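PDB 4Q1Q: autotransporter adhesin/invasin TibA from Escherichia coli, which mediates adhesion to and invasion of human intestinal epithelial cells, bacterial aggregation through TibA-TibA contacts between cells, and enhanced biofilm formation. Local coordinates for residues S75-G89 / T94-G108. Sequence-based numbering, arbitrary orientation.
With 289 (D-glycero-alpha-D-manno-heptopyranose), chain I; 289 (D-glycero-alpha-D-manno-heptopyranose), chain V; 289 (D-glycero-alpha-D-manno-heptopyranose), chain J; 289 (D-glycero-alpha-D-manno-heptopyranose), chain K.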
# COMPACT_ATOMS: atom_id res chain seq x y z
N SER A 75 17.94 2.90 -2.91
CA SER A 75 17.81 4.29 -2.51
C SER A 75 17.28 4.29 -1.09
O SER A 75 16.46 3.44 -0.74
CB SER A 75 16.84 5.08 -3.37
OG SER A 75 17.34 5.48 -4.63
N THR A 76 17.73 5.23 -0.27
CA THR A 76 17.18 5.36 1.07
C THR A 76 16.74 6.82 1.31
O THR A 76 17.53 7.76 1.21
CB THR A 76 18.17 4.81 2.13
OG1 THR A 76 17.62 4.95 3.45
CG2 THR A 76 19.49 5.55 2.12
N ILE A 77 15.46 7.02 1.63
CA ILE A 77 14.88 8.37 1.63
C ILE A 77 14.68 8.85 3.06
O ILE A 77 14.07 8.15 3.88
CB ILE A 77 13.53 8.42 0.89
CG1 ILE A 77 13.59 7.50 -0.33
CG2 ILE A 77 13.15 9.85 0.50
CD1 ILE A 77 12.26 7.39 -1.06
N ASN A 78 15.19 10.04 3.38
CA ASN A 78 15.05 10.60 4.72
C ASN A 78 14.26 11.90 4.78
O ASN A 78 14.06 12.55 3.75
CB ASN A 78 16.44 10.80 5.35
CG ASN A 78 17.11 9.48 5.67
OD1 ASN A 78 16.63 8.72 6.51
ND2 ASN A 78 18.22 9.21 5.01
N SER A 79 13.85 12.24 6.00
CA SER A 79 13.17 13.48 6.40
C SER A 79 13.30 14.55 5.33
O SER A 79 14.38 15.07 5.09
CB SER A 79 13.70 13.97 7.76
OG SER A 79 13.25 15.23 8.27
N GLY A 80 12.22 14.81 4.60
CA GLY A 80 12.16 15.91 3.65
C GLY A 80 12.74 15.61 2.29
O GLY A 80 12.75 16.48 1.42
N GLY A 81 13.22 14.39 2.07
CA GLY A 81 13.63 14.00 0.73
C GLY A 81 12.58 13.28 -0.10
O GLY A 81 11.62 12.72 0.43
N HIS A 82 12.81 13.26 -1.42
CA HIS A 82 11.85 12.73 -2.40
C HIS A 82 12.49 11.79 -3.42
O HIS A 82 13.53 12.16 -3.97
CB HIS A 82 11.20 13.86 -3.19
CG HIS A 82 10.21 14.67 -2.41
ND1 HIS A 82 8.90 14.29 -2.25
CD2 HIS A 82 10.35 15.82 -1.72
CE1 HIS A 82 8.27 15.17 -1.49
NE2 HIS A 82 9.14 16.11 -1.15
N GLN A 83 11.92 10.61 -3.63
CA GLN A 83 12.15 9.80 -4.84
C GLN A 83 10.92 9.83 -5.74
O GLN A 83 9.84 9.46 -5.27
CB GLN A 83 12.45 8.34 -4.51
CG GLN A 83 12.72 7.48 -5.73
CD GLN A 83 12.98 6.03 -5.39
OE1 GLN A 83 12.11 5.34 -4.84
NE2 GLN A 83 14.19 5.56 -5.66
N HIS A 84 11.07 10.34 -6.97
CA HIS A 84 10.03 10.36 -7.98
C HIS A 84 10.34 9.26 -8.98
O HIS A 84 11.31 9.38 -9.73
CB HIS A 84 9.97 11.67 -8.76
CG HIS A 84 9.51 12.86 -7.97
ND1 HIS A 84 9.38 14.11 -8.53
CD2 HIS A 84 9.16 12.99 -6.67
CE1 HIS A 84 9.01 14.97 -7.60
NE2 HIS A 84 8.86 14.31 -6.46
N VAL A 85 9.51 8.22 -9.01
CA VAL A 85 9.64 7.18 -10.03
C VAL A 85 8.65 7.44 -11.14
O VAL A 85 7.45 7.13 -11.03
CB VAL A 85 9.36 5.77 -9.50
CG1 VAL A 85 9.59 4.72 -10.58
CG2 VAL A 85 10.26 5.50 -8.31
N SER A 86 9.18 8.00 -12.20
CA SER A 86 8.34 8.37 -13.33
C SER A 86 8.21 7.23 -14.32
O SER A 86 8.81 6.17 -14.18
CB SER A 86 8.91 9.61 -14.04
OG SER A 86 9.05 10.68 -13.13
N SER A 87 7.41 7.52 -15.33
CA SER A 87 6.95 6.56 -16.32
C SER A 87 8.12 5.78 -16.89
O SER A 87 9.06 6.37 -17.42
CB SER A 87 6.19 7.35 -17.38
OG SER A 87 5.52 6.53 -18.32
N GLY A 88 8.09 4.46 -16.75
CA GLY A 88 9.09 3.60 -17.38
C GLY A 88 10.24 3.39 -16.43
O GLY A 88 11.04 2.48 -16.62
N GLY A 89 10.32 4.23 -15.40
CA GLY A 89 11.30 4.09 -14.33
C GLY A 89 11.02 2.97 -13.35
O GLY A 89 9.88 2.58 -13.14
N THR A 94 13.76 0.19 -2.24
CA THR A 94 13.84 1.52 -1.66
C THR A 94 13.47 1.47 -0.18
O THR A 94 12.62 0.67 0.20
CB THR A 94 12.89 2.51 -2.36
OG1 THR A 94 13.09 2.48 -3.78
CG2 THR A 94 13.08 3.93 -1.82
N THR A 95 14.12 2.29 0.64
CA THR A 95 13.83 2.43 2.07
C THR A 95 13.40 3.87 2.39
O THR A 95 14.12 4.83 2.11
CB THR A 95 15.02 2.11 3.01
OG1 THR A 95 15.55 0.80 2.75
CG2 THR A 95 14.57 2.13 4.46
N VAL A 96 12.24 4.04 3.01
CA VAL A 96 11.67 5.37 3.20
C VAL A 96 11.59 5.59 4.70
O VAL A 96 10.92 4.83 5.40
CB VAL A 96 10.27 5.51 2.59
CG1 VAL A 96 9.84 6.96 2.48
CG2 VAL A 96 10.19 4.87 1.21
N ASN A 97 12.28 6.60 5.20
CA ASN A 97 12.26 6.84 6.65
C ASN A 97 11.40 8.05 6.96
O ASN A 97 10.89 8.71 6.06
CB ASN A 97 13.67 7.04 7.22
CG ASN A 97 14.56 5.83 7.00
OD1 ASN A 97 14.27 4.73 7.45
ND2 ASN A 97 15.66 6.04 6.29
N ASN A 98 11.29 8.33 8.26
CA ASN A 98 10.60 9.50 8.77
C ASN A 98 10.72 10.72 7.88
O ASN A 98 11.82 11.21 7.61
CB ASN A 98 11.12 9.84 10.17
CG ASN A 98 10.25 10.86 10.87
OD1 ASN A 98 9.03 10.73 10.89
ND2 ASN A 98 10.89 11.87 11.46
N GLY A 99 9.58 11.16 7.38
CA GLY A 99 9.51 12.36 6.55
C GLY A 99 9.97 12.18 5.12
O GLY A 99 9.96 13.12 4.33
N GLY A 100 10.34 10.96 4.75
CA GLY A 100 10.69 10.66 3.36
C GLY A 100 9.48 10.27 2.54
O GLY A 100 8.51 9.72 3.04
N ARG A 101 9.52 10.58 1.25
CA ARG A 101 8.43 10.18 0.38
C ARG A 101 8.95 9.53 -0.89
O ARG A 101 9.74 10.13 -1.61
CB ARG A 101 7.60 11.40 -0.03
CG ARG A 101 6.33 11.02 -0.77
CD ARG A 101 5.53 12.25 -1.19
NE ARG A 101 4.81 12.81 -0.05
CZ ARG A 101 3.97 13.83 -0.14
NH1 ARG A 101 3.74 14.41 -1.30
NH2 ARG A 101 3.34 14.27 0.94
N GLN A 102 8.46 8.33 -1.17
CA GLN A 102 8.54 7.79 -2.52
C GLN A 102 7.21 8.01 -3.23
O GLN A 102 6.18 7.61 -2.70
CB GLN A 102 8.86 6.30 -2.47
CG GLN A 102 8.86 5.64 -3.84
CD GLN A 102 9.03 4.13 -3.76
OE1 GLN A 102 8.20 3.40 -3.21
NE2 GLN A 102 10.14 3.65 -4.30
N THR A 103 7.25 8.57 -4.44
CA THR A 103 6.04 8.76 -5.23
C THR A 103 6.26 8.02 -6.53
O THR A 103 7.28 8.23 -7.19
CB THR A 103 5.77 10.24 -5.55
OG1 THR A 103 5.60 10.95 -4.31
CG2 THR A 103 4.53 10.40 -6.42
N VAL A 104 5.29 7.18 -6.88
CA VAL A 104 5.30 6.45 -8.14
C VAL A 104 4.19 6.95 -9.04
O VAL A 104 2.99 6.74 -8.81
CB VAL A 104 5.09 4.94 -7.90
CG1 VAL A 104 5.29 4.17 -9.20
CG2 VAL A 104 5.99 4.46 -6.77
N PHE A 105 4.64 7.61 -10.10
CA PHE A 105 3.76 8.32 -11.00
C PHE A 105 3.30 7.37 -12.10
O PHE A 105 3.60 6.18 -12.11
CB PHE A 105 4.48 9.51 -11.63
CG PHE A 105 4.77 10.63 -10.69
CD1 PHE A 105 3.83 11.63 -10.47
CD2 PHE A 105 6.00 10.73 -10.06
CE1 PHE A 105 4.11 12.70 -9.63
CE2 PHE A 105 6.29 11.79 -9.22
CZ PHE A 105 5.34 12.78 -9.00
N SER A 106 2.59 7.92 -13.07
CA SER A 106 2.09 7.10 -14.17
C SER A 106 3.20 6.30 -14.85
O SER A 106 4.21 6.88 -15.24
CB SER A 106 1.42 7.99 -15.21
OG SER A 106 0.54 7.25 -16.05
N GLY A 107 3.01 5.00 -15.01
CA GLY A 107 3.95 4.15 -15.73
C GLY A 107 5.17 3.75 -14.92
O GLY A 107 5.90 2.87 -15.36
N GLY A 108 5.39 4.35 -13.76
CA GLY A 108 6.46 3.97 -12.84
C GLY A 108 6.16 2.71 -12.04
O GLY A 108 5.00 2.28 -11.88
O7 289 I . 5.73 12.81 -17.35
C7 289 I . 6.06 12.61 -15.98
C6 289 I . 7.49 13.07 -15.76
O6 289 I . 7.58 14.45 -16.16
C5 289 I . 7.91 12.76 -14.33
O5 289 I . 9.17 12.13 -14.56
C1 289 I . 9.81 11.72 -13.35
C2 289 I . 10.18 12.91 -12.49
O2 289 I . 11.08 13.79 -13.19
C3 289 I . 8.87 13.58 -12.09
O3 289 I . 9.20 14.76 -11.36
C4 289 I . 8.02 13.91 -13.32
O4 289 I . 6.73 14.23 -12.78
O7 289 V . 9.35 20.21 9.39
C7 289 V . 10.16 19.07 9.72
C6 289 V . 10.50 18.31 8.44
O6 289 V . 11.41 19.09 7.65
C5 289 V . 11.13 16.96 8.76
O5 289 V . 12.47 17.16 9.22
C1 289 V . 13.15 15.92 9.42
C2 289 V . 12.46 15.13 10.52
O2 289 V . 12.56 15.85 11.76
C3 289 V . 10.99 14.91 10.18
O3 289 V . 10.32 14.33 11.31
C4 289 V . 10.33 16.22 9.82
O4 289 V . 9.00 15.97 9.33
O7 289 J . 8.39 8.36 -21.45
C7 289 J . 7.69 7.93 -22.62
C6 289 J . 6.32 7.44 -22.16
O6 289 J . 5.54 7.12 -23.32
C5 289 J . 6.48 6.22 -21.25
O5 289 J . 6.32 6.65 -19.89
C1 289 J . 5.01 7.00 -19.43
C2 289 J . 3.95 5.94 -19.75
O2 289 J . 2.98 6.47 -20.66
C3 289 J . 4.65 4.71 -20.31
O3 289 J . 3.63 3.76 -20.63
C4 289 J . 5.51 5.07 -21.52
O4 289 J . 6.29 3.92 -21.86
O7 289 K . -0.10 9.09 -21.83
C7 289 K . 1.11 9.41 -21.14
C6 289 K . 1.03 9.53 -19.61
O6 289 K . 0.23 10.66 -19.23
C5 289 K . 0.55 8.30 -18.84
O5 289 K . -0.30 8.71 -17.77
C1 289 K . -0.44 7.66 -16.81
C2 289 K . -1.32 6.55 -17.38
O2 289 K . -2.66 7.00 -17.64
C3 289 K . -0.64 6.04 -18.66
O3 289 K . -1.54 5.20 -19.40
C4 289 K . -0.18 7.18 -19.58
O4 289 K . 0.67 6.51 -20.52
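Thr76-Ile77 pairs in parallel with Thr95-Val96, and His82-Val85 with Arg101-Val104, the latter strand axes 4.9 Å apart and 12° from parallel; in the strands each residue pairs with the one 19 further on, one 19-residue coil of the passenger beta-helix stacked on the next. Type II turns at Asn78-Gly81 and Asn97-Gly100 lie in step, and Gly80 N donates to Gly99 O from above the carbonyl plane. Inside the coil, Gln83 and Gln102 run side by side and share an extended chain and the same final twist, which turns the two amides nearly coplanar. Gln102 NE2 gives a 2.7 Å bond to Gln83 OE1; OE1 takes a second bond, from Thr94 OG1 at 3.2 Å, on a lone pair in the carbonyl plane. Gln64 and Gln121 continue this row of hydrogen-bonded amides into the adjoining coils. Ile77 CD1 packs on Thr94 CG2 (3.6 Å) and Gln102 CB. At the turn corner Asn97 ND2 bonds to Asn78 OD1 at 2.9 Å, the amide planes 15° apart but the donor well above the carbonyl plane; Asn116 continues the row by a hydrogen bond to Asn97 OD1, and Asn59 by a weak one from Asn78 ND2. On the outer face the Phe105 edge meets the His84 ring face in a T-shaped pair, planes at 75°, with CE2 3.6 Å from His84 CG. His84 ND1 is hydrogen-bonded to O3 of the heptose on Ser86 (2.9 Å), and that sugar's O4 lies over one Phe105 face while Thr103 CG2 lies over the other. Further heptoses are attached to Ser79, Ser87 and Ser106, all in the turns. Amide chains within the coil thus satisfy buried polar groups from one coil to the next, while the serine-bearing turns present O-linked heptoses along the outside of this adhesin, the one on Ser86 probably limited in its motion by His84 and Phe105.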